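Local coordinates for protein Rv1364c/MT1410 (Mycobacterium tuberculosis, PDB 3KE6) that probably couples a manganese-binding, PP2C-type serine phosphatase domain (RsbU-like) to an RsbW-like anti-sigma-factor kinase domain, regulating sigma-factor activity by partner phosphorylation and dephosphorylation, at residues T266-I271 with D317-I322; A203-L208 with E237-S242; G132-C137 with E175-G180; K118-C123 with G162-G167. One frame throughout, in Å; residues are numbered along the deposited sequence.

Interaction 1: T266-I271 with D317-I322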
loop_
_atom_site.group_PDB
_atom_site.type_symbol
_atom_site.label_atom_id
_atom_site.label_comp_id
_atom_site.label_asym_id
_atom_site.label_seq_id
_atom_site.Cartn_x
_atom_site.Cartn_y
_atom_site.Cartn_z
ATOM N N THR A 266 -26.080 -0.328 15.405
ATOM C CA THR A 266 -27.261 0.461 15.728
ATOM C C THR A 266 -27.420 0.391 17.247
ATOM O O THR A 266 -27.691 -0.681 17.781
ATOM C CB THR A 266 -28.513 -0.105 14.975
ATOM O OG1 THR A 266 -28.295 0.018 13.575
ATOM C CG2 THR A 266 -29.788 0.642 15.289
ATOM N N LEU A 267 -27.248 1.520 17.933
ATOM C CA LEU A 267 -27.199 1.573 19.400
ATOM C C LEU A 267 -28.202 2.516 20.016
ATOM O O LEU A 267 -28.676 3.438 19.381
ATOM C CB LEU A 267 -25.819 2.068 19.875
ATOM C CG LEU A 267 -24.635 1.136 19.656
ATOM C CD1 LEU A 267 -23.551 1.435 20.650
ATOM C CD2 LEU A 267 -25.124 -0.358 19.776
ATOM N N ASP A 268 -28.469 2.310 21.295
ATOM C CA ASP A 268 -29.295 3.229 22.029
ATOM C C ASP A 268 -28.459 4.457 22.331
ATOM O O ASP A 268 -27.254 4.344 22.503
ATOM C CB ASP A 268 -29.801 2.568 23.304
ATOM C CG ASP A 268 -30.612 1.313 23.026
ATOM O OD1 ASP A 268 -31.018 1.093 21.869
ATOM O OD2 ASP A 268 -30.854 0.540 23.968
ATOM N N ALA A 269 -29.084 5.636 22.360
ATOM C CA ALA A 269 -28.358 6.863 22.693
ATOM C C ALA A 269 -28.227 6.917 24.214
ATOM O O ALA A 269 -28.962 7.608 24.901
ATOM C CB ALA A 269 -29.040 8.089 22.136
ATOM N N THR A 270 -27.272 6.142 24.706
ATOM C CA THR A 270 -27.033 5.908 26.117
ATOM C C THR A 270 -25.643 6.434 26.445
ATOM O O THR A 270 -24.875 6.803 25.575
ATOM C CB THR A 270 -27.145 4.390 26.419
ATOM O OG1 THR A 270 -28.520 4.050 26.594
ATOM C CG2 THR A 270 -26.386 3.969 27.664
ATOM N N ILE A 271 -25.336 6.477 27.723
ATOM C CA ILE A 271 -24.070 6.986 28.186
ATOM C C ILE A 271 -22.889 6.063 27.830
ATOM O O ILE A 271 -21.745 6.515 27.767
ATOM C CB ILE A 271 -24.164 7.293 29.711
ATOM C CG1 ILE A 271 -23.168 8.397 30.072
ATOM C CG2 ILE A 271 -24.046 6.013 30.552
ATOM C CD1 ILE A 271 -23.423 9.724 29.280
ATOM N N ASP A 317 -36.646 9.546 22.787
ATOM C CA ASP A 317 -36.600 8.152 22.416
ATOM C C ASP A 317 -35.130 7.897 22.106
ATOM O O ASP A 317 -34.597 8.413 21.124
ATOM C CB ASP A 317 -37.500 7.915 21.198
ATOM C CG ASP A 317 -37.554 6.450 20.765
ATOM O OD1 ASP A 317 -36.650 5.664 21.147
ATOM O OD2 ASP A 317 -38.510 6.098 20.023
ATOM N N VAL A 318 -34.461 7.143 22.971
ATOM C CA VAL A 318 -33.041 6.847 22.788
ATOM C C VAL A 318 -32.829 5.476 22.151
ATOM O O VAL A 318 -31.714 5.119 21.807
ATOM C CB VAL A 318 -32.252 6.949 24.128
ATOM C CG1 VAL A 318 -32.266 8.378 24.635
ATOM C CG2 VAL A 318 -32.808 6.000 25.177
ATOM N N SER A 319 -33.907 4.726 21.978
ATOM C CA SER A 319 -33.830 3.363 21.473
ATOM C C SER A 319 -33.409 3.320 20.013
ATOM O O SER A 319 -34.100 3.841 19.162
ATOM C CB SER A 319 -35.182 2.682 21.624
ATOM O OG SER A 319 -35.099 1.356 21.170
ATOM N N LYS A 320 -32.274 2.688 19.737
ATOM C CA LYS A 320 -31.715 2.598 18.368
ATOM C C LYS A 320 -31.533 3.962 17.698
ATOM O O LYS A 320 -31.693 4.103 16.484
ATOM C CB LYS A 320 -32.594 1.704 17.475
ATOM C CG LYS A 320 -32.916 0.348 18.063
ATOM C CD LYS A 320 -31.673 -0.503 18.290
ATOM C CE LYS A 320 -32.025 -1.811 19.009
ATOM N NZ LYS A 320 -32.521 -2.858 18.050
ATOM N N GLY A 321 -31.201 4.964 18.496
ATOM C CA GLY A 321 -31.155 6.324 18.021
ATOM C C GLY A 321 -29.858 6.671 17.333
ATOM O O GLY A 321 -29.735 7.757 16.812
ATOM N N ILE A 322 -28.892 5.756 17.335
ATOM C CA ILE A 322 -27.597 6.013 16.745
ATOM C C ILE A 322 -27.184 4.945 15.731
ATOM O O ILE A 322 -27.197 3.739 16.038
ATOM C CB ILE A 322 -26.532 6.142 17.824
ATOM C CG1 ILE A 322 -26.975 7.221 18.839
ATOM C CG2 ILE A 322 -25.178 6.505 17.180
ATOM C CD1 ILE A 322 -25.888 7.730 19.742
#
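The methyl group of A269 packs against V318 and I322, its CB lying 3.9 Å from V318 CB and 4.0 Å from I322 CD1. The isoleucine reaches it because CG1 stands anti to its own carbonyl carbon (chi1 -54°) and chi2 is extended; I322 also rests on V306, A309 and V310 of helix 292-312. Here the edge strand 263-267 of the histidine kinase-like ATPase domain pairs antiparallel with the start of strand 322-328. L267 exchanges both backbone bonds with I322 (L267 N to I322 O, 2.9 Å), and G321 joins I322 opposite L267 in a classic beta bulge. The type II turn V318-G321 runs into the bulge, G321 being shared, and V318 O receives A269 N at 2.7 Å on a lone pair. D268 folds CG beside its own backbone N, and OD1 takes K320 N at 2.9 Å, nearly straight at 168°, on the anti side and 29° out of the carboxylate plane. T266 CG2 meets the K320 chain crosswise, 3.7 Å from K320 CB. K320 NZ stays 5.7 Å from D268 OD1, which implies that this carboxylate fixes the turn through an amide N-H, with the opposite charge contributing at most long-range attraction.

Interaction 2: A203-L208 with E237-S242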
loop_
_atom_site.group_PDB
_atom_site.type_symbol
_atom_site.label_atom_id
_atom_site.label_comp_id
_atom_site.label_asym_id
_atom_site.label_seq_id
_atom_site.Cartn_x
_atom_site.Cartn_y
_atom_site.Cartn_z
ATOM N N ALA A 203 17.833 -18.486 -6.052
ATOM C CA ALA A 203 17.205 -19.672 -5.447
ATOM C C ALA A 203 17.102 -19.601 -3.914
ATOM O O ALA A 203 16.311 -20.332 -3.322
ATOM C CB ALA A 203 17.940 -20.932 -5.864
ATOM N N GLU A 204 17.891 -18.733 -3.279
ATOM C CA GLU A 204 17.886 -18.611 -1.823
ATOM C C GLU A 204 16.740 -17.717 -1.374
ATOM O O GLU A 204 16.070 -17.983 -0.372
ATOM C CB GLU A 204 19.217 -18.042 -1.326
ATOM C CG GLU A 204 19.409 -18.192 0.183
ATOM C CD GLU A 204 20.668 -17.512 0.705
ATOM O OE1 GLU A 204 21.704 -17.515 -0.021
ATOM O OE2 GLU A 204 20.608 -16.987 1.849
ATOM N N PHE A 205 16.543 -16.637 -2.115
ATOM C CA PHE A 205 15.421 -15.745 -1.921
ATOM C C PHE A 205 14.118 -16.548 -2.017
ATOM O O PHE A 205 13.298 -16.499 -1.107
ATOM C CB PHE A 205 15.523 -14.607 -2.959
ATOM C CG PHE A 205 14.352 -13.655 -2.988
ATOM C CD1 PHE A 205 13.561 -13.420 -1.865
ATOM C CD2 PHE A 205 14.066 -12.963 -4.157
ATOM C CE1 PHE A 205 12.483 -12.535 -1.923
ATOM C CE2 PHE A 205 13.002 -12.070 -4.227
ATOM C CZ PHE A 205 12.212 -11.852 -3.111
ATOM N N ALA A 206 13.946 -17.313 -3.091
ATOM C CA ALA A 206 12.745 -18.149 -3.267
ATOM C C ALA A 206 12.515 -19.124 -2.105
ATOM O O ALA A 206 11.438 -19.141 -1.524
ATOM C CB ALA A 206 12.812 -18.915 -4.589
ATOM N N ASP A 207 13.529 -19.925 -1.775
ATOM C CA ASP A 207 13.415 -20.939 -0.711
ATOM C C ASP A 207 13.086 -20.327 0.642
ATOM O O ASP A 207 12.320 -20.898 1.407
ATOM C CB ASP A 207 14.716 -21.770 -0.574
ATOM C CG ASP A 207 14.978 -22.669 -1.778
ATOM O OD1 ASP A 207 14.385 -22.422 -2.850
ATOM O OD2 ASP A 207 15.797 -23.619 -1.657
ATOM N N LEU A 208 13.692 -19.182 0.932
ATOM C CA LEU A 208 13.520 -18.503 2.215
ATOM C C LEU A 208 12.112 -17.931 2.340
ATOM O O LEU A 208 11.464 -18.068 3.373
ATOM C CB LEU A 208 14.558 -17.385 2.350
ATOM C CG LEU A 208 14.764 -16.695 3.699
ATOM C CD1 LEU A 208 14.872 -17.697 4.853
ATOM C CD2 LEU A 208 16.025 -15.821 3.614
ATOM N N GLU A 237 15.880 -9.390 5.898
ATOM C CA GLU A 237 16.864 -9.301 6.986
ATOM C C GLU A 237 17.705 -10.575 7.171
ATOM O O GLU A 237 18.843 -10.496 7.627
ATOM C CB GLU A 237 16.172 -8.882 8.292
ATOM C CG GLU A 237 15.595 -7.447 8.209
ATOM C CD GLU A 237 14.480 -7.175 9.218
ATOM O OE1 GLU A 237 14.717 -7.387 10.439
ATOM O OE2 GLU A 237 13.377 -6.744 8.782
ATOM N N LEU A 238 17.157 -11.734 6.814
ATOM C CA LEU A 238 17.960 -12.954 6.745
ATOM C C LEU A 238 18.833 -12.951 5.481
ATOM O O LEU A 238 20.014 -13.295 5.542
ATOM C CB LEU A 238 17.087 -14.210 6.802
ATOM C CG LEU A 238 16.505 -14.509 8.184
ATOM C CD1 LEU A 238 15.349 -15.503 8.117
ATOM C CD2 LEU A 238 17.588 -15.018 9.108
ATOM N N LEU A 239 18.268 -12.552 4.342
ATOM C CA LEU A 239 19.059 -12.461 3.109
ATOM C C LEU A 239 20.291 -11.562 3.262
ATOM O O LEU A 239 21.333 -11.837 2.665
ATOM C CB LEU A 239 18.228 -11.957 1.924
ATOM C CG LEU A 239 17.294 -12.892 1.150
ATOM C CD1 LEU A 239 17.111 -12.339 -0.261
ATOM C CD2 LEU A 239 17.785 -14.326 1.088
ATOM N N LEU A 240 20.177 -10.505 4.062
ATOM C CA LEU A 240 21.268 -9.546 4.236
ATOM C C LEU A 240 21.977 -9.650 5.589
ATOM O O LEU A 240 22.985 -8.976 5.802
ATOM C CB LEU A 240 20.730 -8.129 4.053
ATOM C CG LEU A 240 19.982 -7.866 2.742
ATOM C CD1 LEU A 240 19.319 -6.496 2.785
ATOM C CD2 LEU A 240 20.912 -7.991 1.542
ATOM N N ARG A 241 21.447 -10.485 6.487
ATOM C CA ARG A 241 21.975 -10.656 7.850
ATOM C C ARG A 241 23.494 -10.656 7.900
ATOM O O ARG A 241 24.100 -9.810 8.563
ATOM C CB ARG A 241 21.447 -11.967 8.465
ATOM C CG ARG A 241 22.150 -12.426 9.747
ATOM C CD ARG A 241 21.846 -13.894 10.077
ATOM N NE ARG A 241 20.571 -14.075 10.785
ATOM C CZ ARG A 241 20.163 -15.217 11.346
ATOM N NH1 ARG A 241 20.917 -16.315 11.298
ATOM N NH2 ARG A 241 18.996 -15.267 11.968
ATOM N N SER A 242 24.089 -11.619 7.203
ATOM C CA SER A 242 25.536 -11.806 7.206
ATOM C C SER A 242 26.186 -11.206 5.964
ATOM O O SER A 242 27.285 -10.646 6.032
ATOM C CB SER A 242 25.877 -13.303 7.282
ATOM O OG SER A 242 25.422 -13.989 6.123
#
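With CG anti to its backbone N (chi1 -169°), L208 extends from helix 198-212 toward helix 227-241, where L239 holds CG anti to its carbonyl carbon (chi1 -80°) and sends its tip back to meet it. The two side chains lie alongside each other, pointing opposite ways, with L208 CD2 3.4 Å from L239 CD2. This is an apolar helix-helix contact in the PP2C-type phosphatase domain. The short segments run roughly antiparallel, at 139°, and their axes are 10.7 Å apart at closest; leucine side chains span the gap, and the contact has no hydrogen bond. L239 CD2 lies against L208 and E204, while L239 CD1 lies 3.9 Å from F205 CB and approaches the adjoining part of the ring obliquely. F205 itself points deeper, making an edge-to-face ring contact with Y186 and touching Y155 and L190, which ties the helix pair to the sheet beneath it. L238 completes the apolar patch: it lies roughly perpendicular to L208, with L238 CB 3.7 Å from L208 CD2 and the two CD1 atoms of these leucines also in contact. At the border of the patch E204 stretches out alongside L239. Its OE1 forms salt bridges with R196 and R193, whereas E204 OE2 lies 4.0 Å from L239 CD2.

Interaction 3: G132-C137 with E175-G180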
loop_
_atom_site.group_PDB
_atom_site.type_symbol
_atom_site.label_atom_id
_atom_site.label_comp_id
_atom_site.label_asym_id
_atom_site.label_seq_id
_atom_site.Cartn_x
_atom_site.Cartn_y
_atom_site.Cartn_z
ATOM N N GLY A 132 -8.671 -11.589 -9.032
ATOM C CA GLY A 132 -7.323 -12.043 -8.673
ATOM C C GLY A 132 -6.350 -11.907 -9.838
ATOM O O GLY A 132 -5.152 -12.203 -9.713
ATOM N N GLU A 133 -6.858 -11.443 -10.977
ATOM C CA GLU A 133 -6.042 -11.274 -12.158
ATOM C C GLU A 133 -5.015 -10.205 -11.878
ATOM O O GLU A 133 -5.371 -9.077 -11.512
ATOM C CB GLU A 133 -6.899 -10.865 -13.353
ATOM C CG GLU A 133 -6.083 -10.430 -14.560
ATOM C CD GLU A 133 -6.902 -10.314 -15.822
ATOM O OE1 GLU A 133 -8.094 -10.688 -15.803
ATOM O OE2 GLU A 133 -6.336 -9.848 -16.836
ATOM N N PHE A 134 -3.749 -10.575 -12.057
ATOM C CA PHE A 134 -2.623 -9.686 -11.822
ATOM C C PHE A 134 -1.773 -9.509 -13.092
ATOM O O PHE A 134 -0.898 -10.321 -13.401
ATOM C CB PHE A 134 -1.760 -10.230 -10.697
ATOM C CG PHE A 134 -0.689 -9.289 -10.277
ATOM C CD1 PHE A 134 -0.988 -8.216 -9.457
ATOM C CD2 PHE A 134 0.608 -9.451 -10.725
ATOM C CE1 PHE A 134 -0.001 -7.324 -9.077
ATOM C CE2 PHE A 134 1.595 -8.568 -10.352
ATOM C CZ PHE A 134 1.298 -7.511 -9.528
ATOM N N GLN A 135 -2.042 -8.427 -13.813
ATOM C CA GLN A 135 -1.377 -8.123 -15.066
ATOM C C GLN A 135 -0.084 -7.379 -14.787
ATOM O O GLN A 135 -0.097 -6.353 -14.135
ATOM C CB GLN A 135 -2.305 -7.267 -15.928
ATOM C CG GLN A 135 -1.673 -6.668 -17.169
ATOM C CD GLN A 135 -2.709 -6.209 -18.172
ATOM O OE1 GLN A 135 -3.818 -6.758 -18.232
ATOM N NE2 GLN A 135 -2.350 -5.213 -18.986
ATOM N N TYR A 136 1.029 -7.883 -15.303
ATOM C CA TYR A 136 2.330 -7.336 -14.962
ATOM C C TYR A 136 3.280 -7.249 -16.154
ATOM O O TYR A 136 3.142 -7.985 -17.132
ATOM C CB TYR A 136 2.957 -8.179 -13.857
ATOM C CG TYR A 136 3.424 -9.532 -14.322
ATOM C CD1 TYR A 136 2.542 -10.599 -14.428
ATOM C CD2 TYR A 136 4.753 -9.747 -14.653
ATOM C CE1 TYR A 136 2.976 -11.831 -14.838
ATOM C CE2 TYR A 136 5.194 -10.975 -15.063
ATOM C CZ TYR A 136 4.312 -12.022 -15.162
ATOM O OH TYR A 136 4.779 -13.264 -15.598
ATOM N N CYS A 137 4.232 -6.326 -16.039
ATOM C CA CYS A 137 5.267 -6.087 -17.026
ATOM C C CYS A 137 6.619 -5.993 -16.317
ATOM O O CYS A 137 6.738 -5.334 -15.276
ATOM C CB CYS A 137 4.996 -4.799 -17.807
ATOM S SG CYS A 137 6.153 -4.535 -19.198
ATOM N N GLU A 175 -1.151 -13.549 -14.089
ATOM C CA GLU A 175 -1.203 -14.678 -13.168
ATOM C C GLU A 175 -2.438 -14.463 -12.329
ATOM O O GLU A 175 -2.749 -13.332 -12.002
ATOM C CB GLU A 175 0.030 -14.703 -12.256
ATOM C CG GLU A 175 1.289 -15.305 -12.888
ATOM C CD GLU A 175 1.318 -16.835 -12.896
ATOM O OE1 GLU A 175 0.440 -17.489 -12.284
ATOM O OE2 GLU A 175 2.247 -17.385 -13.527
ATOM N N VAL A 176 -3.143 -15.535 -11.995
ATOM C CA VAL A 176 -4.270 -15.447 -11.069
ATOM C C VAL A 176 -3.774 -15.724 -9.658
ATOM O O VAL A 176 -3.249 -16.799 -9.384
ATOM C CB VAL A 176 -5.415 -16.436 -11.425
ATOM C CG1 VAL A 176 -4.942 -17.891 -11.366
ATOM C CG2 VAL A 176 -6.587 -16.223 -10.487
ATOM N N LEU A 177 -3.922 -14.741 -8.778
ATOM C CA LEU A 177 -3.589 -14.899 -7.366
ATOM C C LEU A 177 -4.846 -15.232 -6.572
ATOM O O LEU A 177 -5.814 -14.477 -6.619
ATOM C CB LEU A 177 -3.022 -13.600 -6.805
ATOM C CG LEU A 177 -1.882 -12.886 -7.512
ATOM C CD1 LEU A 177 -1.573 -11.596 -6.751
ATOM C CD2 LEU A 177 -0.669 -13.753 -7.586
ATOM N N ASN A 178 -4.830 -16.331 -5.826
ATOM C CA ASN A 178 -5.975 -16.705 -4.988
ATOM C C ASN A 178 -5.938 -15.981 -3.649
ATOM O O ASN A 178 -5.049 -15.164 -3.424
ATOM C CB ASN A 178 -6.008 -18.210 -4.802
ATOM C CG ASN A 178 -6.328 -18.925 -6.084
ATOM O OD1 ASN A 178 -7.420 -18.762 -6.627
ATOM N ND2 ASN A 178 -5.375 -19.697 -6.597
ATOM N N ILE A 179 -6.899 -16.228 -2.766
ATOM C CA ILE A 179 -6.812 -15.628 -1.438
ATOM C C ILE A 179 -5.634 -16.276 -0.691
ATOM O O ILE A 179 -5.533 -17.512 -0.629
ATOM C CB ILE A 179 -8.105 -15.783 -0.614
ATOM C CG1 ILE A 179 -9.348 -15.330 -1.396
ATOM C CG2 ILE A 179 -7.995 -14.988 0.673
ATOM C CD1 ILE A 179 -9.338 -13.903 -1.770
ATOM N N GLY A 180 -4.733 -15.448 -0.154
ATOM C CA GLY A 180 -3.558 -15.932 0.587
ATOM C C GLY A 180 -2.296 -15.992 -0.258
ATOM O O GLY A 180 -1.200 -16.191 0.256
#
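L177, just past the end of strand 173-176, meets F134 on the side of the sheet to which F134 points, F134 CB lying 4.1 Å from L177 CG. The backbone fixes F134 CB beside E175 O and L177, and CG anti to the backbone N (chi1 -172°) swings only the ring away from the strand pair; L177 turns CG beside its own backbone N, and its CD1 comes obliquely to that ring. Both side chains touch L127 of strand 121-128, and L177 also touches M254 of strand 249-256, linking this antiparallel sheet to the opposing one, as in the beta sandwich of PP2C-type phosphatases. Further along strand 133-139, Y136 takes chi1 72°, which sets its ring edge beside F134 O and brings Y136 CE1 within 4.3 Å of E175 CG. Y136 OH goes on to bond E157 O. The E175 chain bends at chi2, and its carboxylate ends in a salt bridge with R154. V176 and E133 point to the other, exposed face. The main chains are joined by L177 N to G132 O at 3.0 Å, close to linear at 174° though the donor stands above the carbonyl plane, by F134 N to E175 O at 2.9 Å, and by a weak bond from E175 N to F134 O at 3.3 Å. Along the one face shared by F134 and E175, apolar packing thus gives way to a carboxylate paired with arginine.

Interaction 4: K118-C123 with G162-G167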
loop_
_atom_site.group_PDB
_atom_site.type_symbol
_atom_site.label_atom_id
_atom_site.label_comp_id
_atom_site.label_asym_id
_atom_site.label_seq_id
_atom_site.Cartn_x
_atom_site.Cartn_y
_atom_site.Cartn_z
ATOM N N LYS A 118 17.786 6.514 -19.566
ATOM C CA LYS A 118 17.897 5.388 -20.476
ATOM C C LYS A 118 18.432 4.188 -19.711
ATOM O O LYS A 118 19.404 4.300 -18.954
ATOM C CB LYS A 118 18.824 5.700 -21.661
ATOM C CG LYS A 118 18.813 4.618 -22.767
ATOM C CD LYS A 118 19.208 5.190 -24.135
ATOM C CE LYS A 118 18.933 4.223 -25.315
ATOM N NZ LYS A 118 17.540 4.326 -25.918
ATOM N N SER A 119 17.769 3.051 -19.915
ATOM C CA SER A 119 18.125 1.787 -19.288
ATOM C C SER A 119 17.696 1.701 -17.816
ATOM O O SER A 119 17.968 0.698 -17.145
ATOM C CB SER A 119 19.611 1.488 -19.457
ATOM O OG SER A 119 19.966 1.564 -20.832
ATOM N N ALA A 120 17.005 2.725 -17.315
ATOM C CA ALA A 120 16.207 2.531 -16.117
ATOM C C ALA A 120 15.343 1.301 -16.364
ATOM O O ALA A 120 14.847 1.116 -17.484
ATOM C CB ALA A 120 15.327 3.734 -15.851
ATOM N N THR A 121 15.187 0.461 -15.342
ATOM C CA THR A 121 14.310 -0.715 -15.420
ATOM C C THR A 121 13.152 -0.650 -14.402
ATOM O O THR A 121 13.262 -0.044 -13.324
ATOM C CB THR A 121 15.086 -1.995 -15.178
ATOM O OG1 THR A 121 15.249 -2.176 -13.769
ATOM C CG2 THR A 121 16.438 -1.926 -15.851
ATOM N N MET A 122 12.039 -1.277 -14.763
ATOM C CA MET A 122 10.827 -1.214 -13.960
ATOM C C MET A 122 10.073 -2.506 -14.000
ATOM O O MET A 122 10.089 -3.229 -14.978
ATOM C CB MET A 122 9.883 -0.133 -14.477
ATOM C CG MET A 122 10.356 1.274 -14.240
ATOM S SD MET A 122 9.545 2.381 -15.390
ATOM C CE MET A 122 8.161 2.939 -14.402
ATOM N N CYS A 123 9.372 -2.764 -12.917
ATOM C CA CYS A 123 8.414 -3.828 -12.874
ATOM C C CYS A 123 7.086 -3.270 -12.318
ATOM O O CYS A 123 7.023 -2.806 -11.186
ATOM C CB CYS A 123 8.989 -4.945 -12.026
ATOM S SG CYS A 123 7.935 -6.324 -11.851
ATOM N N GLY A 162 11.861 -5.009 -22.071
ATOM C CA GLY A 162 13.228 -4.577 -21.766
ATOM C C GLY A 162 13.167 -3.204 -21.107
ATOM O O GLY A 162 12.086 -2.654 -20.916
ATOM N N PRO A 163 14.329 -2.631 -20.766
ATOM C CA PRO A 163 14.333 -1.368 -20.026
ATOM C C PRO A 163 13.899 -0.192 -20.888
ATOM O O PRO A 163 13.665 -0.363 -22.081
ATOM C CB PRO A 163 15.795 -1.205 -19.621
ATOM C CG PRO A 163 16.559 -1.972 -20.641
ATOM C CD PRO A 163 15.690 -3.117 -21.055
ATOM N N LEU A 164 13.786 0.986 -20.279
ATOM C CA LEU A 164 13.526 2.215 -21.033
ATOM C C LEU A 164 14.545 2.439 -22.140
ATOM O O LEU A 164 15.744 2.271 -21.933
ATOM C CB LEU A 164 13.556 3.434 -20.114
ATOM C CG LEU A 164 12.233 3.844 -19.474
ATOM C CD1 LEU A 164 11.525 2.645 -18.897
ATOM C CD2 LEU A 164 12.507 4.906 -18.427
ATOM N N GLY A 165 14.053 2.854 -23.304
ATOM C CA GLY A 165 14.895 3.143 -24.442
ATOM C C GLY A 165 15.464 1.871 -25.035
ATOM O O GLY A 165 16.635 1.825 -25.401
ATOM N N SER A 166 14.640 0.831 -25.118
ATOM C CA SER A 166 15.066 -0.427 -25.711
ATOM C C SER A 166 14.267 -0.794 -26.962
ATOM O O SER A 166 14.600 -1.764 -27.630
ATOM C CB SER A 166 14.968 -1.556 -24.690
ATOM O OG SER A 166 13.620 -1.805 -24.345
ATOM N N GLY A 167 13.208 -0.044 -27.271
ATOM C CA GLY A 167 12.362 -0.340 -28.434
ATOM C C GLY A 167 11.730 -1.729 -28.439
ATOM O O GLY A 167 11.225 -2.196 -29.463
#
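K118 NZ donates to G165 O at 2.7 Å, the extended lysine chain turning at its last torsion (chi4 88°) so that NZ reaches the oxygen from the side, at a C=O...N angle of 110° and tilted 21° from the carbonyl plane. Two backbone bonds continue the pairing, S119 N to L164 O at 3.0 Å and L164 N to A120 O at the same separation. The contact ties a loop of the PP2C-type phosphatase fold to the beginning of strand 121-128, a central strand whose T121 pairs through its backbone with the manganese ligand D71. The loop is braced from within by S166 OG, which donates to P163 O at 2.7 Å, and from helix 100-110 by D108, which accepts from G165 N. Next to these bonds L164 is buried between the start of strand 121-128 and helices 77-95 and 100-110, its CD2 4.0 Å from A120 CB. The M122 chain, bent at chi3, meets L164 at a slant, with M122 SD 4.0 Å from L164 CD1. P163 CB lies 3.3 Å from A120 O. T121 separates its two branches: OG1 hydrogen-bonds H141, while T121 CG2 rests 3.9 Å from P163 CB.

In the fold
Interactions 2, 3 and 4 belong to the phosphatase domain and interaction 1 to the kinase-like domain, its centre 44 to 60 Å from theirs. Interactions 3 and 4 are directly joined: strands 121-128 and 133-139 are neighbours in one antiparallel sheet, C137 O packs 3.8 Å from C123 SG, and their segments alternate along the chain. Interaction 4 is close to the manganese site, the T121 side chain being about 7 Å from a bound ion. Interaction 2 is further off, with the F205 side chain about 14 Å from a manganese ion, and its nearest atoms are about 11 Å from those of interaction 4. Interaction 1 makes no contact with the other three.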